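Long-range contacts in glyoxalase-related enzyme (Fulvimarina pelagi, PDB 3BQX), which is of unknown function but belongs to the VOC superfamily of glyoxalases, dioxygenases and bleomycin resistance proteins, and is probably a glyoxalase-related enzyme: residues Ala7-Gly12 with Asn44-Ala49; Gly14-Ser19 with Thr50-Asn55. All coordinates share one frame; numbering follows the deposited sequence.

Overall arrangement
Contact 1 and contact 2 lie in the same N-terminal beta-alpha-beta-beta-beta unit and run along strand 47-52, with centres about 14 Å apart. Contact 1 pairs this strand with strand 8-13. Contact 2 takes up the far end of the same strand, where the pairing with strand 8-13 continues through Trp51, and sets the start of helix 16-26 against it. Leu11 O and Trp51 N are 3.0 Å apart, a probable hydrogen bond. Gly12 C also packs 3.6 Å from Val53 CG2. Helix 16-26 covers the sheet face of Leu48 and Thr50. The other face, with Val8, Thr10 and Ala49, probably corresponds to the side that holds the active site in VOC relatives; no ligand or metal marks one here.

Contact 1: residues Ala7-Gly12 with Asn44-Ala49; sequences AVITLG and NGFVLA
Ile9 and Leu11 meet Leu48 on one face of the parallel pair formed by the first and fourth strands of a VOC beta-alpha-beta-beta-beta unit. Leu48 CG lies anti to its backbone N (chi1 168°), which brings CD1 back over the neighbouring strand. There Leu48 CD1 settles over Ile9 O, 3.6 Å away, in the dip between Ile9 and Leu11. It is 4.1 Å from Leu11 CD1. Trp29 and Tyr41 also touch Leu48. Toward the start of the strand, the CD1 end of Ile9 presses on the Phe46 ring, with Phe46 CE1 only 3.3 Å from Ile9 CD1. The approach is oblique. Phe46 CG sits between its backbone N and carbonyl carbon (chi1 69°), and this swings the ring toward Ile9. The same ring packs edge-to-face on Phe46 of the second subunit.

On the other face a small residue meets two branched ones. The Ala49 methyl faces the notch between them: Ala49 CB is 4.0 Å from Val8 CG1 and 3.8 Å from Thr10 OG1. Val47 lies on this face too and packs on Phe40 of strand 38-42. Residues Val8 to Leu11 also pair, antiparallel, with a strand of the second subunit, so the sheet continues across the dimer.

The backbones are joined in parallel register. Ala49 uses both its peptide groups: Ala49 N gives to Ile9 O at 2.8 Å, and Ala49 O takes from Leu11 N. Ile9 N bonds to Val47 O. The ladder starts with Val47 N, 3.0 Å from Ala7 O and tilted 30° from that carbonyl plane.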
loop_
_atom_site.group_PDB
_atom_site.type_symbol
_atom_site.label_atom_id
_atom_site.label_comp_id
_atom_site.label_asym_id
_atom_site.label_seq_id
_atom_site.Cartn_x
_atom_site.Cartn_y
_atom_site.Cartn_z
ATOM N N ALA A 7 -2.154 3.269 8.026
ATOM C CA ALA A 7 -2.601 2.308 9.023
ATOM C C ALA A 7 -2.951 0.954 8.417
ATOM O O ALA A 7 -2.727 -0.094 9.025
ATOM C CB ALA A 7 -3.819 2.864 9.763
ATOM N N VAL A 8 -3.517 0.980 7.215
ATOM C CA VAL A 8 -3.922 -0.249 6.543
ATOM C C VAL A 8 -3.775 -0.131 5.041
ATOM O O VAL A 8 -4.073 0.919 4.475
ATOM C CB VAL A 8 -5.423 -0.568 6.789
ATOM C CG1 VAL A 8 -5.774 -1.923 6.209
ATOM C CG2 VAL A 8 -5.752 -0.506 8.264
ATOM N N ILE A 9 -3.289 -1.198 4.412
ATOM C CA ILE A 9 -3.203 -1.268 2.956
ATOM C C ILE A 9 -4.288 -2.294 2.663
ATOM O O ILE A 9 -4.194 -3.437 3.107
ATOM C CB ILE A 9 -1.881 -1.867 2.422
ATOM C CG1 ILE A 9 -0.703 -0.974 2.788
ATOM C CG2 ILE A 9 -1.979 -2.059 0.898
ATOM C CD1 ILE A 9 0.642 -1.545 2.360
ATOM N N THR A 10 -5.332 -1.897 1.954
ATOM C CA THR A 10 -6.400 -2.837 1.647
ATOM C C THR A 10 -6.407 -3.163 0.170
ATOM O O THR A 10 -6.481 -2.271 -0.672
ATOM C CB THR A 10 -7.777 -2.269 2.023
ATOM O OG1 THR A 10 -7.828 -2.053 3.436
ATOM C CG2 THR A 10 -8.888 -3.238 1.644
ATOM N N LEU A 11 -6.316 -4.449 -0.137
ATOM C CA LEU A 11 -6.344 -4.906 -1.520
ATOM C C LEU A 11 -7.674 -5.584 -1.767
ATOM O O LEU A 11 -8.092 -6.424 -0.972
ATOM C CB LEU A 11 -5.224 -5.911 -1.786
ATOM C CG LEU A 11 -3.810 -5.405 -1.491
ATOM C CD1 LEU A 11 -2.799 -6.523 -1.719
ATOM C CD2 LEU A 11 -3.510 -4.202 -2.387
ATOM N N GLY A 12 -8.337 -5.223 -2.863
ATOM C CA GLY A 12 -9.603 -5.851 -3.203
ATOM C C GLY A 12 -9.298 -7.165 -3.897
ATOM O O GLY A 12 -8.479 -7.208 -4.815
ATOM N N ASN A 44 4.821 -4.591 9.283
ATOM C CA ASN A 44 5.826 -3.743 9.925
ATOM C C ASN A 44 5.366 -2.307 10.146
ATOM O O ASN A 44 5.858 -1.375 9.510
ATOM C CB ASN A 44 7.117 -3.757 9.093
ATOM C CG ASN A 44 6.871 -3.441 7.621
ATOM O OD1 ASN A 44 6.008 -4.044 6.990
ATOM N ND2 ASN A 44 7.633 -2.504 7.076
ATOM N N GLY A 45 4.417 -2.131 11.059
ATOM C CA GLY A 45 3.923 -0.799 11.357
ATOM C C GLY A 45 2.509 -0.526 10.895
ATOM O O GLY A 45 1.939 0.520 11.205
ATOM N N PHE A 46 1.935 -1.474 10.164
ATOM C CA PHE A 46 0.592 -1.315 9.620
ATOM C C PHE A 46 -0.003 -2.693 9.378
ATOM O O PHE A 46 0.660 -3.712 9.581
ATOM C CB PHE A 46 0.674 -0.555 8.293
ATOM C CG PHE A 46 1.330 -1.344 7.192
ATOM C CD1 PHE A 46 0.559 -2.091 6.305
ATOM C CD2 PHE A 46 2.714 -1.391 7.085
ATOM C CE1 PHE A 46 1.156 -2.880 5.323
ATOM C CE2 PHE A 46 3.324 -2.181 6.102
ATOM C CZ PHE A 46 2.538 -2.924 5.226
ATOM N N VAL A 47 -1.249 -2.709 8.927
ATOM C CA VAL A 47 -1.966 -3.942 8.643
ATOM C C VAL A 47 -2.250 -4.064 7.149
ATOM O O VAL A 47 -2.587 -3.072 6.497
ATOM C CB VAL A 47 -3.313 -3.957 9.400
ATOM C CG1 VAL A 47 -4.080 -5.232 9.113
ATOM C CG2 VAL A 47 -3.063 -3.814 10.889
ATOM N N LEU A 48 -2.083 -5.269 6.611
ATOM C CA LEU A 48 -2.387 -5.551 5.214
ATOM C C LEU A 48 -3.720 -6.287 5.241
ATOM O O LEU A 48 -3.875 -7.276 5.965
ATOM C CB LEU A 48 -1.319 -6.453 4.574
ATOM C CG LEU A 48 -1.696 -7.040 3.201
ATOM C CD1 LEU A 48 -1.760 -5.931 2.160
ATOM C CD2 LEU A 48 -0.667 -8.081 2.779
ATOM N N ALA A 49 -4.690 -5.793 4.482
ATOM C CA ALA A 49 -5.996 -6.425 4.423
ATOM C C ALA A 49 -6.323 -6.841 3.005
ATOM O O ALA A 49 -6.000 -6.126 2.058
ATOM C CB ALA A 49 -7.064 -5.462 4.919
#

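Contact 2: residues Gly14-Ser19 with Thr50-Asn55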
loop_
_atom_site.group_PDB
_atom_site.type_symbol
_atom_site.label_atom_id
_atom_site.label_comp_id
_atom_site.label_asym_id
_atom_site.label_seq_id
_atom_site.Cartn_x
_atom_site.Cartn_y
_atom_site.Cartn_z
ATOM N N GLY A 14 -10.886 -11.325 -5.231
ATOM C CA GLY A 14 -12.066 -12.048 -5.672
ATOM C C GLY A 14 -12.333 -13.341 -4.929
ATOM O O GLY A 14 -13.486 -13.755 -4.799
ATOM N N ASP A 15 -11.279 -13.979 -4.429
ATOM C CA ASP A 15 -11.418 -15.246 -3.718
ATOM C C ASP A 15 -10.458 -15.342 -2.536
ATOM O O ASP A 15 -9.240 -15.303 -2.717
ATOM C CB ASP A 15 -11.149 -16.403 -4.684
ATOM C CG ASP A 15 -11.421 -17.755 -4.063
ATOM O OD1 ASP A 15 -12.609 -18.120 -3.925
ATOM O OD2 ASP A 15 -10.447 -18.452 -3.707
ATOM N N LEU A 16 -11.004 -15.484 -1.330
ATOM C CA LEU A 16 -10.181 -15.577 -0.126
ATOM C C LEU A 16 -9.207 -16.746 -0.092
ATOM O O LEU A 16 -8.062 -16.590 0.330
ATOM C CB LEU A 16 -11.054 -15.643 1.128
ATOM C CG LEU A 16 -11.288 -14.330 1.871
ATOM C CD1 LEU A 16 -12.165 -13.419 1.037
ATOM C CD2 LEU A 16 -11.941 -14.619 3.213
ATOM N N GLU A 17 -9.656 -17.921 -0.518
ATOM C CA GLU A 17 -8.781 -19.082 -0.492
ATOM C C GLU A 17 -7.572 -18.893 -1.404
ATOM O O GLU A 17 -6.441 -19.195 -1.014
ATOM C CB GLU A 17 -9.555 -20.346 -0.885
ATOM C CG GLU A 17 -8.782 -21.633 -0.629
ATOM C CD GLU A 17 -9.629 -22.877 -0.826
ATOM O OE1 GLU A 17 -10.124 -23.090 -1.953
ATOM O OE2 GLU A 17 -9.796 -23.640 0.148
ATOM N N ALA A 18 -7.807 -18.379 -2.607
ATOM C CA ALA A 18 -6.725 -18.155 -3.563
ATOM C C ALA A 18 -5.745 -17.114 -3.017
ATOM O O ALA A 18 -4.528 -17.264 -3.130
ATOM C CB ALA A 18 -7.295 -17.693 -4.906
ATOM N N SER A 19 -6.289 -16.062 -2.416
ATOM C CA SER A 19 -5.466 -15.000 -1.846
ATOM C C SER A 19 -4.688 -15.523 -0.638
ATOM O O SER A 19 -3.490 -15.278 -0.509
ATOM C CB SER A 19 -6.355 -13.826 -1.434
ATOM O OG SER A 19 -5.571 -12.710 -1.051
ATOM N N THR A 50 -6.931 -8.017 2.862
ATOM C CA THR A 50 -7.387 -8.507 1.559
ATOM C C THR A 50 -8.890 -8.696 1.771
ATOM O O THR A 50 -9.324 -9.595 2.490
ATOM C CB THR A 50 -6.695 -9.826 1.155
ATOM O OG1 THR A 50 -6.930 -10.832 2.150
ATOM C CG2 THR A 50 -5.206 -9.606 1.009
ATOM N N TRP A 51 -9.667 -7.808 1.157
ATOM C CA TRP A 51 -11.118 -7.747 1.300
ATOM C C TRP A 51 -11.813 -8.058 -0.021
ATOM O O TRP A 51 -11.383 -7.574 -1.063
ATOM C CB TRP A 51 -11.455 -6.318 1.730
ATOM C CG TRP A 51 -12.745 -6.089 2.415
ATOM C CD1 TRP A 51 -13.630 -7.030 2.864
ATOM C CD2 TRP A 51 -13.260 -4.820 2.831
ATOM N NE1 TRP A 51 -14.660 -6.418 3.544
ATOM C CE2 TRP A 51 -14.456 -5.064 3.538
ATOM C CE3 TRP A 51 -12.820 -3.497 2.678
ATOM C CZ2 TRP A 51 -15.221 -4.035 4.093
ATOM C CZ3 TRP A 51 -13.582 -2.473 3.234
ATOM C CH2 TRP A 51 -14.768 -2.750 3.934
ATOM N N LEU A 52 -12.881 -8.857 0.012
ATOM C CA LEU A 52 -13.607 -9.152 -1.222
ATOM C C LEU A 52 -13.994 -7.815 -1.850
ATOM O O LEU A 52 -14.511 -6.934 -1.168
ATOM C CB LEU A 52 -14.867 -9.973 -0.931
ATOM C CG LEU A 52 -14.614 -11.417 -0.496
ATOM C CD1 LEU A 52 -15.938 -12.097 -0.187
ATOM C CD2 LEU A 52 -13.872 -12.160 -1.599
ATOM N N VAL A 53 -13.748 -7.677 -3.150
ATOM C CA VAL A 53 -14.028 -6.433 -3.864
ATOM C C VAL A 53 -15.433 -5.871 -3.671
ATOM O O VAL A 53 -15.594 -4.664 -3.506
ATOM C CB VAL A 53 -13.776 -6.589 -5.377
ATOM C CG1 VAL A 53 -13.858 -5.228 -6.059
ATOM C CG2 VAL A 53 -12.424 -7.219 -5.617
ATOM N N GLN A 54 -16.451 -6.728 -3.690
ATOM C CA GLN A 54 -17.822 -6.251 -3.521
ATOM C C GLN A 54 -17.964 -5.464 -2.222
ATOM O O GLN A 54 -18.615 -4.421 -2.181
ATOM C CB GLN A 54 -18.826 -7.413 -3.487
ATOM C CG GLN A 54 -18.628 -8.511 -4.514
ATOM C CD GLN A 54 -17.735 -9.628 -3.999
ATOM O OE1 GLN A 54 -16.513 -9.529 -4.041
ATOM N NE2 GLN A 54 -18.353 -10.695 -3.492
ATOM N N ASN A 55 -17.356 -5.983 -1.160
ATOM C CA ASN A 55 -17.414 -5.355 0.152
ATOM C C ASN A 55 -16.626 -4.049 0.197
ATOM O O ASN A 55 -17.063 -3.073 0.809
ATOM C CB ASN A 55 -16.898 -6.332 1.212
ATOM C CG ASN A 55 -17.807 -7.540 1.376
ATOM O OD1 ASN A 55 -18.902 -7.435 1.930
ATOM N ND2 ASN A 55 -17.363 -8.687 0.882
HETATM O O HOH W 1 -15.835 -11.953 -5.220
HETATM O O HOH W 2 -5.232 -13.059 1.715
#
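Ser19 OG and Thr50 OG1 share one water, which lies 2.8 Å from Ser19 OG and 2.8 Å from Thr50 OG1. The two hydroxyls do not bond to each other directly. Ser19 OG instead rests against the methyl of Thr50, 3.7 Å from Thr50 CG2. A second water links the other end of the contact. It donates to Gly14 O at 3.0 Å and to Gln54 OE1 at 2.8 Å.

Between the two bridges the contact is apolar. Leu16 and Leu52 cross at about a right angle, and the tip of Leu16 meets the branch of Leu52. Leu16 CD1 is 3.4 Å from Leu52 CD2, tighter than usual for two carbons. Leu16 chi1, -97°, is off the staggered positions, which goes with this tight approach. Leu52 CD2 also reaches the backbone, 3.6 Å from Gly14 O.

Both segments hold the start of a helix. Asp15 is the N-cap of helix 16-26, and its OD2 accepts from Ala18 N at 2.9 Å. Leu52 has the N-cap position of helix 53-60. Here the helix of the beta-alpha-beta-beta-beta unit packs on its own sheet at the fourth strand, Ser19 against Thr50 and Leu16 against Leu52, with Ile13 of strand 8-13 and Ile39 of strand 38-42 beside them.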